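Local atomic coordinates of putative phosphoglycolate phosphatase (Lactobacillus delbrueckii, PDB entry 2HI0), a protein that probably hydrolyses phosphoglycolate, as a phosphatase of the haloacid dehalogenase family. Residues 15-29 against 96-110. Numbering follows the deposited sequence. Where two conformers were deposited one is given.
Sequences ILDTSADLTSALNYA and VFKPYYADHCQIKTG. Unlike the reference sequence in segment 96-110: Gly110 (reference Cys).
Asp21 OD2 is gripped from opposite faces of its carboxylate plane: Thr109 OG1 donates a 2.6 Å hydrogen bond from above that plane, and Ile107 N comes in at 3.0 Å on the syn side but 30° out of the plane. The contact joins two helices of the cap of this HAD-family protein, segments 19-29 and 96-103 running roughly antiparallel (144°), and the two linkers to the Rossmann-like core: the chain enters the cap through 16-18 and returns through 104-110. The other carboxylate oxygen, Asp21 OD1, takes Lys108 N at 2.9 Å, also on the syn side, so backbone and hydroxyl donors hold the group against rotation and probably favour its charged form. Water 1 ties Asp21 N to Thr109 OG1. Beyond the loop, Asp17 N reaches Gly110 O in a straight 2.8 Å bond; Thr18 OG1 bonds to Asp12, a sodium ligand. Between the helices, Phe97 is a knob among Leu22, Ala25, Leu26 and Ala29, its ring edge turned to Leu26 N. Leu22 CD2 lies over one face of Tyr101. Tyr28 and Tyr100 form an offset stack, planes at 13°; His104 ND1 sits over the opposite face of Tyr100 and donates to Tyr100 O at 2.7 Å.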
# COMPACT_ATOMS: atom_id res chain seq x y z
N ILE A 15 2.03 -1.35 -7.65
CA ILE A 15 1.63 -2.08 -8.85
C ILE A 15 0.33 -1.60 -9.51
O ILE A 15 0.15 -1.74 -10.69
CB ILE A 15 1.61 -3.60 -8.63
CG1 ILE A 15 0.51 -4.02 -7.62
CG2 ILE A 15 3.04 -4.10 -8.25
CD1 ILE A 15 0.37 -5.58 -7.44
N LEU A 16 -0.53 -0.97 -8.70
CA LEU A 16 -1.84 -0.46 -9.14
C LEU A 16 -1.96 1.04 -8.85
O LEU A 16 -1.65 1.51 -7.76
CB LEU A 16 -3.00 -1.19 -8.46
CG LEU A 16 -3.24 -2.61 -9.00
CD1 LEU A 16 -4.44 -3.20 -8.30
CD2 LEU A 16 -3.49 -2.64 -10.51
N ASP A 17 -2.47 1.76 -9.87
CA ASP A 17 -2.71 3.19 -9.84
C ASP A 17 -4.13 3.37 -9.25
O ASP A 17 -5.14 3.35 -9.98
CB ASP A 17 -2.60 3.69 -11.27
CG ASP A 17 -2.66 5.17 -11.40
OD1 ASP A 17 -3.02 5.87 -10.43
OD2 ASP A 17 -2.34 5.59 -12.53
N THR A 18 -4.20 3.52 -7.92
CA THR A 18 -5.47 3.46 -7.16
C THR A 18 -5.99 4.79 -6.63
O THR A 18 -7.09 4.84 -6.06
CB THR A 18 -5.29 2.53 -5.93
OG1 THR A 18 -4.17 2.95 -5.20
CG2 THR A 18 -5.08 1.05 -6.32
N SER A 19 -5.17 5.87 -6.73
CA SER A 19 -5.52 7.09 -5.99
C SER A 19 -6.82 7.72 -6.44
O SER A 19 -7.55 8.23 -5.62
CB SER A 19 -4.37 8.08 -6.09
OG SER A 19 -3.97 8.32 -7.41
N ALA A 20 -7.14 7.65 -7.72
CA ALA A 20 -8.42 8.24 -8.17
C ALA A 20 -9.63 7.56 -7.55
O ALA A 20 -10.53 8.24 -7.05
CB ALA A 20 -8.55 8.24 -9.70
N ASP A 21 -9.66 6.22 -7.57
CA ASP A 21 -10.82 5.47 -7.06
C ASP A 21 -10.88 5.62 -5.54
O ASP A 21 -11.96 5.70 -4.94
CB ASP A 21 -10.75 3.98 -7.46
CG ASP A 21 -11.13 3.73 -8.93
OD1 ASP A 21 -11.74 4.59 -9.60
OD2 ASP A 21 -10.84 2.62 -9.45
N LEU A 22 -9.71 5.68 -4.89
CA LEU A 22 -9.70 5.91 -3.43
C LEU A 22 -10.32 7.28 -3.05
O LEU A 22 -11.08 7.42 -2.07
CB LEU A 22 -8.27 5.81 -2.86
CG LEU A 22 -7.68 4.41 -2.73
CD1 LEU A 22 -6.17 4.57 -2.44
CD2 LEU A 22 -8.31 3.53 -1.67
N THR A 23 -9.98 8.28 -3.87
CA THR A 23 -10.43 9.66 -3.70
C THR A 23 -11.94 9.72 -3.85
O THR A 23 -12.63 10.27 -3.03
CB THR A 23 -9.69 10.58 -4.70
OG1 THR A 23 -8.29 10.57 -4.40
CG2 THR A 23 -10.17 12.02 -4.61
N SER A 24 -12.45 9.15 -4.94
CA SER A 24 -13.88 9.12 -5.19
C SER A 24 -14.64 8.43 -4.04
O SER A 24 -15.68 8.91 -3.58
CB SER A 24 -14.15 8.41 -6.52
OG SER A 24 -15.53 8.45 -6.81
N ALA A 25 -14.14 7.28 -3.59
CA ALA A 25 -14.79 6.52 -2.54
C ALA A 25 -14.72 7.26 -1.19
O ALA A 25 -15.69 7.27 -0.43
CB ALA A 25 -14.19 5.13 -2.43
N LEU A 26 -13.58 7.88 -0.88
CA LEU A 26 -13.44 8.65 0.37
C LEU A 26 -14.42 9.82 0.36
O LEU A 26 -15.09 10.08 1.35
CB LEU A 26 -12.00 9.16 0.68
CG LEU A 26 -11.69 9.59 2.14
CD1 LEU A 26 -11.89 8.43 3.10
CD2 LEU A 26 -10.25 10.13 2.18
N ASN A 27 -14.46 10.57 -0.73
CA ASN A 27 -15.36 11.69 -0.82
C ASN A 27 -16.83 11.28 -0.73
O ASN A 27 -17.62 11.92 -0.04
CB ASN A 27 -15.13 12.52 -2.09
CG ASN A 27 -13.89 13.41 -2.00
OD1 ASN A 27 -13.53 13.88 -0.92
ND2 ASN A 27 -13.23 13.62 -3.14
N TYR A 28 -17.18 10.15 -1.38
CA TYR A 28 -18.53 9.57 -1.23
C TYR A 28 -18.91 9.30 0.23
O TYR A 28 -19.98 9.69 0.69
CB TYR A 28 -18.66 8.29 -2.07
CG TYR A 28 -20.05 7.65 -1.95
CD1 TYR A 28 -21.09 8.03 -2.79
CD2 TYR A 28 -20.28 6.66 -1.04
CE1 TYR A 28 -22.33 7.45 -2.68
CE2 TYR A 28 -21.51 6.08 -0.90
CZ TYR A 28 -22.54 6.48 -1.74
OH TYR A 28 -23.78 5.89 -1.65
N ALA A 29 -18.02 8.59 0.94
CA ALA A 29 -18.22 8.19 2.34
C ALA A 29 -18.37 9.41 3.26
O ALA A 29 -19.21 9.47 4.16
CB ALA A 29 -17.02 7.33 2.80
N VAL A 96 -19.49 3.09 5.61
CA VAL A 96 -19.83 3.45 4.24
C VAL A 96 -18.66 3.20 3.31
O VAL A 96 -18.81 2.60 2.26
CB VAL A 96 -20.27 4.94 4.14
CG1 VAL A 96 -20.62 5.33 2.68
CG2 VAL A 96 -21.43 5.20 5.16
N PHE A 97 -17.48 3.68 3.69
CA PHE A 97 -16.31 3.60 2.80
C PHE A 97 -15.89 2.17 2.37
O PHE A 97 -15.58 1.92 1.18
CB PHE A 97 -15.11 4.24 3.47
CG PHE A 97 -13.85 4.17 2.63
CD1 PHE A 97 -13.63 5.06 1.58
CD2 PHE A 97 -12.90 3.22 2.90
CE1 PHE A 97 -12.48 4.96 0.81
CE2 PHE A 97 -11.77 3.11 2.11
CZ PHE A 97 -11.55 3.99 1.07
N LYS A 98 -15.82 1.25 3.34
CA LYS A 98 -15.27 -0.08 3.01
C LYS A 98 -16.08 -0.80 1.92
O LYS A 98 -15.54 -1.20 0.89
CB LYS A 98 -15.12 -0.92 4.28
CG LYS A 98 -14.01 -0.37 5.16
CD LYS A 98 -13.59 -1.33 6.30
CE LYS A 98 -13.34 -2.76 5.80
NZ LYS A 98 -12.53 -3.56 6.78
N PRO A 99 -17.38 -0.94 2.10
CA PRO A 99 -18.16 -1.60 1.04
C PRO A 99 -18.24 -0.79 -0.25
O PRO A 99 -18.15 -1.35 -1.37
CB PRO A 99 -19.54 -1.75 1.66
CG PRO A 99 -19.58 -0.80 2.78
CD PRO A 99 -18.20 -0.60 3.28
N TYR A 100 -18.32 0.53 -0.11
CA TYR A 100 -18.37 1.36 -1.33
C TYR A 100 -17.12 1.19 -2.16
O TYR A 100 -17.17 0.92 -3.36
CB TYR A 100 -18.59 2.81 -1.00
CG TYR A 100 -18.80 3.62 -2.26
CD1 TYR A 100 -20.09 3.76 -2.79
CD2 TYR A 100 -17.72 4.20 -2.94
CE1 TYR A 100 -20.29 4.51 -3.96
CE2 TYR A 100 -17.91 4.93 -4.09
CZ TYR A 100 -19.19 5.08 -4.61
OH TYR A 100 -19.37 5.83 -5.77
N TYR A 101 -15.97 1.34 -1.50
CA TYR A 101 -14.70 1.15 -2.17
C TYR A 101 -14.57 -0.26 -2.81
O TYR A 101 -14.19 -0.38 -4.00
CB TYR A 101 -13.53 1.46 -1.23
CG TYR A 101 -12.23 1.24 -1.97
CD1 TYR A 101 -11.86 2.05 -3.02
CD2 TYR A 101 -11.39 0.23 -1.61
CE1 TYR A 101 -10.68 1.85 -3.70
CE2 TYR A 101 -10.21 0.01 -2.28
CZ TYR A 101 -9.85 0.82 -3.34
OH TYR A 101 -8.68 0.56 -4.02
N ALA A 102 -14.85 -1.30 -2.05
CA ALA A 102 -14.85 -2.66 -2.56
C ALA A 102 -15.65 -2.81 -3.88
O ALA A 102 -15.22 -3.51 -4.80
CB ALA A 102 -15.36 -3.67 -1.48
N ASP A 103 -16.80 -2.17 -3.94
CA ASP A 103 -17.66 -2.24 -5.13
C ASP A 103 -17.29 -1.23 -6.23
O ASP A 103 -17.89 -1.24 -7.31
CB ASP A 103 -19.11 -1.95 -4.71
CG ASP A 103 -19.67 -3.02 -3.78
OD1 ASP A 103 -19.16 -4.17 -3.80
OD2 ASP A 103 -20.60 -2.69 -3.01
N HIS A 104 -16.36 -0.33 -5.93
CA HIS A 104 -15.96 0.69 -6.89
C HIS A 104 -14.44 0.82 -7.03
O HIS A 104 -13.93 1.93 -7.22
CB HIS A 104 -16.56 2.04 -6.49
CG HIS A 104 -18.06 2.04 -6.48
ND1 HIS A 104 -18.83 1.58 -5.43
CD2 HIS A 104 -18.93 2.51 -7.41
CE1 HIS A 104 -20.11 1.76 -5.72
NE2 HIS A 104 -20.19 2.29 -6.92
N CYS A 105 -13.71 -0.26 -6.83
CA CYS A 105 -12.26 -0.16 -6.81
C CYS A 105 -11.64 -0.42 -8.20
O CYS A 105 -10.41 -0.45 -8.30
CB CYS A 105 -11.64 -1.12 -5.77
SG CYS A 105 -12.01 -2.84 -6.06
N GLN A 106 -12.44 -0.56 -9.26
CA GLN A 106 -11.90 -0.88 -10.57
C GLN A 106 -12.53 -0.03 -11.66
O GLN A 106 -12.90 -0.52 -12.72
CB GLN A 106 -12.08 -2.37 -10.84
CG GLN A 106 -11.05 -2.93 -11.77
CD GLN A 106 -11.48 -4.28 -12.33
OE1 GLN A 106 -12.08 -5.11 -11.60
NE2 GLN A 106 -11.21 -4.51 -13.61
N ILE A 107 -12.66 1.25 -11.41
CA ILE A 107 -13.26 2.18 -12.36
C ILE A 107 -12.08 2.88 -13.06
O ILE A 107 -11.80 2.59 -14.24
CB ILE A 107 -14.24 3.18 -11.66
CG1 ILE A 107 -15.37 2.45 -10.94
CG2 ILE A 107 -14.82 4.23 -12.66
CD1 ILE A 107 -16.28 3.36 -10.15
N LYS A 108 -11.35 3.74 -12.36
CA LYS A 108 -10.14 4.35 -12.91
C LYS A 108 -8.86 3.50 -12.65
O LYS A 108 -7.79 3.76 -13.23
CB LYS A 108 -9.94 5.73 -12.27
CG LYS A 108 -11.08 6.71 -12.52
CD LYS A 108 -11.40 6.85 -13.99
CE LYS A 108 -12.23 8.12 -14.26
NZ LYS A 108 -11.34 9.30 -14.51
N THR A 109 -8.97 2.49 -11.80
CA THR A 109 -7.79 1.74 -11.36
C THR A 109 -7.29 0.76 -12.42
O THR A 109 -8.04 -0.05 -12.91
CB THR A 109 -8.00 1.02 -10.00
OG1 THR A 109 -8.34 1.98 -8.99
CG2 THR A 109 -6.73 0.26 -9.61
N GLY A 110 -6.00 0.84 -12.71
CA GLY A 110 -5.29 -0.13 -13.55
C GLY A 110 -3.84 -0.25 -13.12
O GLY A 110 -3.37 0.47 -12.24
O HOH W 1 -7.87 4.77 -9.42
O HOH W 2 -14.34 4.54 -5.94